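Local coordinates for protein O-methyltransferase (Burkholderia thailandensis, PDB 3MCZ) that probably transfers methyl groups from S-adenosylmethionine to hydroxyl groups of a substrate not identified here, working as a homodimer, at residues A[33-38]-A[120-125]; A[286-291]-A[301-306]. One frame throughout, in Å; residues are numbered along the deposited sequence. Where two conformers were deposited one is given.

Interaction 1. Residues A[33-38]-A[120-125]; sequences DQYRQS and LQWDNW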
# COMPACT_ATOMS: atom_id res chain seq x y z
N ASP A 33 3.09 0.23 -6.29
CA ASP A 33 1.75 -0.29 -6.64
C ASP A 33 1.03 -0.93 -5.46
O ASP A 33 -0.19 -1.20 -5.52
CB ASP A 33 1.92 -1.36 -7.74
CG ASP A 33 0.61 -1.94 -8.23
OD1 ASP A 33 -0.19 -1.16 -8.74
OD2 ASP A 33 0.35 -3.17 -8.08
N GLN A 34 1.77 -1.23 -4.39
CA GLN A 34 1.27 -2.12 -3.35
C GLN A 34 0.14 -1.53 -2.51
O GLN A 34 -0.57 -2.29 -1.82
CB GLN A 34 2.41 -2.64 -2.50
CG GLN A 34 3.01 -1.61 -1.53
CD GLN A 34 4.17 -2.19 -0.79
OE1 GLN A 34 4.86 -3.06 -1.32
NE2 GLN A 34 4.41 -1.73 0.45
N TYR A 35 -0.06 -0.22 -2.58
CA TYR A 35 -1.14 0.41 -1.85
C TYR A 35 -2.50 -0.18 -2.24
O TYR A 35 -3.42 -0.18 -1.44
CB TYR A 35 -1.14 1.92 -2.08
CG TYR A 35 -1.50 2.34 -3.46
CD1 TYR A 35 -0.51 2.49 -4.45
CD2 TYR A 35 -2.82 2.62 -3.81
CE1 TYR A 35 -0.85 2.88 -5.74
CE2 TYR A 35 -3.17 2.99 -5.09
CZ TYR A 35 -2.17 3.10 -6.07
OH TYR A 35 -2.52 3.52 -7.36
N ARG A 36 -2.64 -0.64 -3.47
CA ARG A 36 -3.96 -1.12 -3.91
C ARG A 36 -4.49 -2.23 -3.03
O ARG A 36 -5.67 -2.27 -2.74
CB ARG A 36 -3.97 -1.60 -5.38
CG ARG A 36 -3.62 -0.56 -6.40
CD ARG A 36 -3.70 -1.08 -7.90
NE ARG A 36 -2.80 -2.19 -8.13
CZ ARG A 36 -3.17 -3.47 -8.13
NH1 ARG A 36 -2.25 -4.41 -8.30
NH2 ARG A 36 -4.43 -3.83 -7.93
N GLN A 37 -3.64 -3.18 -2.66
CA GLN A 37 -4.08 -4.28 -1.82
C GLN A 37 -4.60 -3.79 -0.46
O GLN A 37 -5.60 -4.31 0.05
CB GLN A 37 -2.95 -5.30 -1.61
CG GLN A 37 -2.31 -5.79 -2.88
CD GLN A 37 -3.33 -6.31 -3.88
OE1 GLN A 37 -4.10 -7.22 -3.57
NE2 GLN A 37 -3.36 -5.72 -5.07
N SER A 38 -3.95 -2.77 0.12
CA SER A 38 -4.47 -2.15 1.36
C SER A 38 -5.88 -1.70 1.18
O SER A 38 -6.76 -2.03 2.00
CB SER A 38 -3.60 -0.95 1.80
OG SER A 38 -2.26 -1.37 1.96
N LEU A 120 -8.00 5.15 7.99
CA LEU A 120 -8.23 6.57 8.29
C LEU A 120 -7.00 7.48 8.05
O LEU A 120 -7.15 8.72 8.09
CB LEU A 120 -8.75 6.71 9.74
CG LEU A 120 -10.19 6.19 9.93
CD1 LEU A 120 -10.62 6.22 11.41
CD2 LEU A 120 -11.16 7.01 9.02
N GLN A 121 -5.81 6.91 7.83
CA GLN A 121 -4.63 7.75 7.51
C GLN A 121 -4.35 7.84 6.01
O GLN A 121 -3.35 8.45 5.60
CB GLN A 121 -3.36 7.26 8.24
CG GLN A 121 -3.57 6.77 9.67
CD GLN A 121 -4.42 7.71 10.52
OE1 GLN A 121 -4.27 8.93 10.45
NE2 GLN A 121 -5.33 7.14 11.32
N TRP A 122 -5.24 7.28 5.18
CA TRP A 122 -4.99 7.19 3.74
C TRP A 122 -4.68 8.53 3.08
O TRP A 122 -3.79 8.64 2.23
CB TRP A 122 -6.21 6.60 3.04
CG TRP A 122 -6.01 6.24 1.58
CD1 TRP A 122 -6.35 6.98 0.49
CD2 TRP A 122 -5.49 5.01 1.09
NE1 TRP A 122 -6.05 6.29 -0.66
CE2 TRP A 122 -5.52 5.08 -0.32
CE3 TRP A 122 -5.04 3.84 1.70
CZ2 TRP A 122 -5.11 4.03 -1.13
CZ3 TRP A 122 -4.59 2.80 0.88
CH2 TRP A 122 -4.64 2.90 -0.51
N ASP A 123 -5.47 9.53 3.43
CA ASP A 123 -5.30 10.86 2.85
C ASP A 123 -4.13 11.65 3.43
O ASP A 123 -3.75 12.69 2.88
CB ASP A 123 -6.60 11.68 3.00
CG ASP A 123 -7.80 11.02 2.35
OD1 ASP A 123 -7.59 10.17 1.45
OD2 ASP A 123 -8.96 11.38 2.72
N ASN A 124 -3.55 11.21 4.54
CA ASN A 124 -2.47 11.99 5.13
C ASN A 124 -1.11 11.75 4.46
O ASN A 124 -0.29 12.67 4.34
CB ASN A 124 -2.40 11.68 6.62
CG ASN A 124 -3.69 12.09 7.34
OD1 ASN A 124 -4.54 12.79 6.76
ND2 ASN A 124 -3.82 11.68 8.58
N TRP A 125 -0.89 10.51 4.01
CA TRP A 125 0.40 10.09 3.47
C TRP A 125 0.85 10.82 2.21
O TRP A 125 2.02 11.21 2.12
CB TRP A 125 0.47 8.53 3.40
CG TRP A 125 0.80 8.05 4.73
CD1 TRP A 125 -0.05 7.86 5.77
CD2 TRP A 125 2.13 7.79 5.26
NE1 TRP A 125 0.65 7.49 6.90
CE2 TRP A 125 1.98 7.47 6.62
CE3 TRP A 125 3.43 7.84 4.72
CZ2 TRP A 125 3.07 7.14 7.44
CZ3 TRP A 125 4.51 7.52 5.54
CH2 TRP A 125 4.33 7.18 6.90
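Trp122 drives the benzo end of its indole against Tyr35 and Ser38, near the start of the helix that runs on to residue 46. The apolar part of the contact runs through one corner of the indole: CH2 and CZ2 of Trp122 both lie 3.8 Å from CD2 of Tyr35, and the two side chains cross at about a right angle. CH2 sits near the plane of the phenol, at its edge, so the rings meet rim to rim without stacking. Ser38 adds its CB, 4.0 Å from CZ3 of Trp122. With CG anti to the backbone N (chi1 -170°), the indole of Trp122 reaches out from the loop that follows helix 112-119.

The polar element is a backbone oxygen. Tyr35 O faces the indole rim, 3.4 Å from Trp122 CH2 and near the ring plane, a carbon-oxygen contact and no more.

Helix 35-46 belongs to the N-terminal dimerisation domain of this methyltransferase family, and the second subunit completes the surroundings: Ser38 OG is hydrogen-bonded to Leu31 O of that subunit, and Trp122 O of this chain to Trp122 NE1 of the second subunit.

The ionic part stays within 33-38. Arg36 grips Asp33 side-on, NE to OD1 of Asp33 at 2.9 Å and NH1 to OD2 of Asp33 at 2.9 Å. The second bond uses the syn lone pair of OD2, while the first meets OD1 on its syn side but 28° out of the carboxylate plane. Arg36 CG lies over one face of the Tyr35 ring, 3.8 Å above its plane, toward the rim.

Interaction 2. Residues A[286-291]-A[301-306]; sequences LTMTMN and ADFSLH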
# COMPACT_ATOMS: atom_id res chain seq x y z
N LEU A 286 9.52 1.36 27.55
CA LEU A 286 9.35 0.46 26.44
C LEU A 286 9.45 1.31 25.17
O LEU A 286 8.75 2.30 25.02
CB LEU A 286 7.98 -0.17 26.53
CG LEU A 286 7.68 -1.24 25.51
CD1 LEU A 286 8.63 -2.44 25.66
CD2 LEU A 286 6.20 -1.66 25.71
N THR A 287 10.32 0.90 24.26
CA THR A 287 10.58 1.69 23.09
C THR A 287 10.98 0.77 21.92
O THR A 287 11.64 -0.27 22.12
CB THR A 287 11.65 2.76 23.39
OG1 THR A 287 11.77 3.62 22.26
CG2 THR A 287 13.05 2.14 23.71
N MSE A 288 10.55 1.11 20.71
CA MSE A 288 10.96 0.30 19.57
C MSE A 288 12.48 0.36 19.42
O MSE A 288 13.08 1.43 19.43
CB MSE A 288 10.34 0.76 18.25
CG MSE A 288 10.76 -0.19 17.10
SE MSE A 288 9.65 0.10 15.53
CE MSE A 288 8.08 -0.44 16.54
N THR A 289 13.09 -0.78 19.21
CA THR A 289 14.56 -0.84 19.17
C THR A 289 15.11 -0.10 17.95
O THR A 289 14.66 -0.32 16.81
CB THR A 289 15.02 -2.29 19.10
OG1 THR A 289 14.48 -3.00 20.21
CG2 THR A 289 16.54 -2.42 19.09
N MSE A 290 16.05 0.81 18.19
CA MSE A 290 16.67 1.58 17.12
C MSE A 290 18.12 1.81 17.47
O MSE A 290 18.42 2.36 18.55
CB MSE A 290 15.94 2.92 16.97
CG MSE A 290 16.73 3.96 16.19
SE MSE A 290 15.91 5.71 16.16
CE MSE A 290 15.10 5.31 14.37
N ASN A 291 19.02 1.44 16.58
CA ASN A 291 20.43 1.66 16.80
C ASN A 291 20.79 3.14 16.60
O ASN A 291 20.01 3.91 16.01
CB ASN A 291 21.25 0.75 15.88
CG ASN A 291 21.02 -0.71 16.16
OD1 ASN A 291 20.47 -1.07 17.18
ND2 ASN A 291 21.43 -1.56 15.25
N ALA A 301 13.43 2.86 11.21
CA ALA A 301 13.42 4.09 10.41
C ALA A 301 12.02 4.37 9.84
O ALA A 301 11.57 5.52 9.82
CB ALA A 301 14.44 4.01 9.28
N ASP A 302 11.35 3.30 9.43
CA ASP A 302 9.97 3.40 8.95
C ASP A 302 9.09 3.90 10.06
O ASP A 302 8.27 4.78 9.85
CB ASP A 302 9.45 2.05 8.45
CG ASP A 302 7.98 2.11 8.07
OD1 ASP A 302 7.65 2.96 7.22
OD2 ASP A 302 7.16 1.39 8.68
N PHE A 303 9.25 3.34 11.26
CA PHE A 303 8.43 3.77 12.40
C PHE A 303 8.66 5.24 12.73
O PHE A 303 7.70 5.95 13.00
CB PHE A 303 8.74 2.93 13.63
CG PHE A 303 7.85 3.23 14.78
CD1 PHE A 303 6.54 2.76 14.77
CD2 PHE A 303 8.30 3.94 15.87
CE1 PHE A 303 5.70 2.98 15.87
CE2 PHE A 303 7.43 4.19 16.95
CZ PHE A 303 6.15 3.71 16.92
N SER A 304 9.92 5.69 12.72
CA SER A 304 10.22 7.11 12.96
C SER A 304 9.46 8.02 12.00
O SER A 304 8.86 9.02 12.42
CB SER A 304 11.71 7.41 12.84
OG SER A 304 12.01 8.61 13.53
N LEU A 305 9.48 7.68 10.72
CA LEU A 305 8.74 8.43 9.73
C LEU A 305 7.23 8.35 9.93
O LEU A 305 6.52 9.35 9.74
CB LEU A 305 9.14 7.95 8.31
CG LEU A 305 8.51 8.74 7.14
CD1 LEU A 305 9.03 10.21 7.14
CD2 LEU A 305 8.76 8.07 5.79
N HIS A 306 6.71 7.17 10.27
CA HIS A 306 5.30 6.98 10.58
C HIS A 306 4.87 7.97 11.68
O HIS A 306 3.83 8.64 11.57
CB HIS A 306 5.11 5.52 10.99
CG HIS A 306 3.69 5.05 11.03
ND1 HIS A 306 3.38 3.71 11.12
CD2 HIS A 306 2.52 5.71 10.97
CE1 HIS A 306 2.06 3.57 11.13
NE2 HIS A 306 1.52 4.78 11.06
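The end of strand 281-288 and the residues just after it run beside helix 298-310, Met288 CA 8.4 Å from Phe303 CA and Met290 CA 7.9 Å from Ala301 CA. This is strand-to-helix packing in the Rossmann-like domain of a class I methyltransferase, and its centre is a Met-aromatic contact. Both methionines are selenomethionine in the model.

Met288 extends from the strand and bends at its last torsion (chi3 -62°), which turns CE over one face of the Phe303 ring. The methyl carbon makes a CH-pi contact, 4.1 Å from the ring centroid and 17° off the normal, displaced toward the rim on the CG-CD1 side. The selenium follows more obliquely, 35° off the normal, and packs against the root of the ring. Phe303 also meets His259 edge-to-face.

Met290 makes a lighter approach further along. Ser304 OG is engaged elsewhere, with Leu316 N, and offers Met290 its CB; in the conformer described here, CE of Met290 lies 4.3 Å from Ser304 CB and 4.3 Å from Ala301 N, an approach that a second deposited conformer leaves uncertain. The tightest touch between the segments is Met288 SE against Phe303 CB, at 3.5 Å.

In the fold
The centres of the two contacts lie about 20 Å apart, and the indole of Trp125 connects them: its CH2 lies 3.8 Å from CA of His306, so the loop that supplies Trp122 to interaction 1 also packs on the helix of interaction 2. A second connection runs through the dimer. Arg36, which holds Asp33 in segment 33-38, forms a salt bridge through NH1 with Asp302 OD2 of the second subunit, and Gln37 NE2 bonds to Asp302 OD1 of that same subunit. The dimerisation helix of one chain is thereby tied to helix 298-310 in the methyltransferase domain of the other, consistent with the protein dimerisation activity assigned to this family.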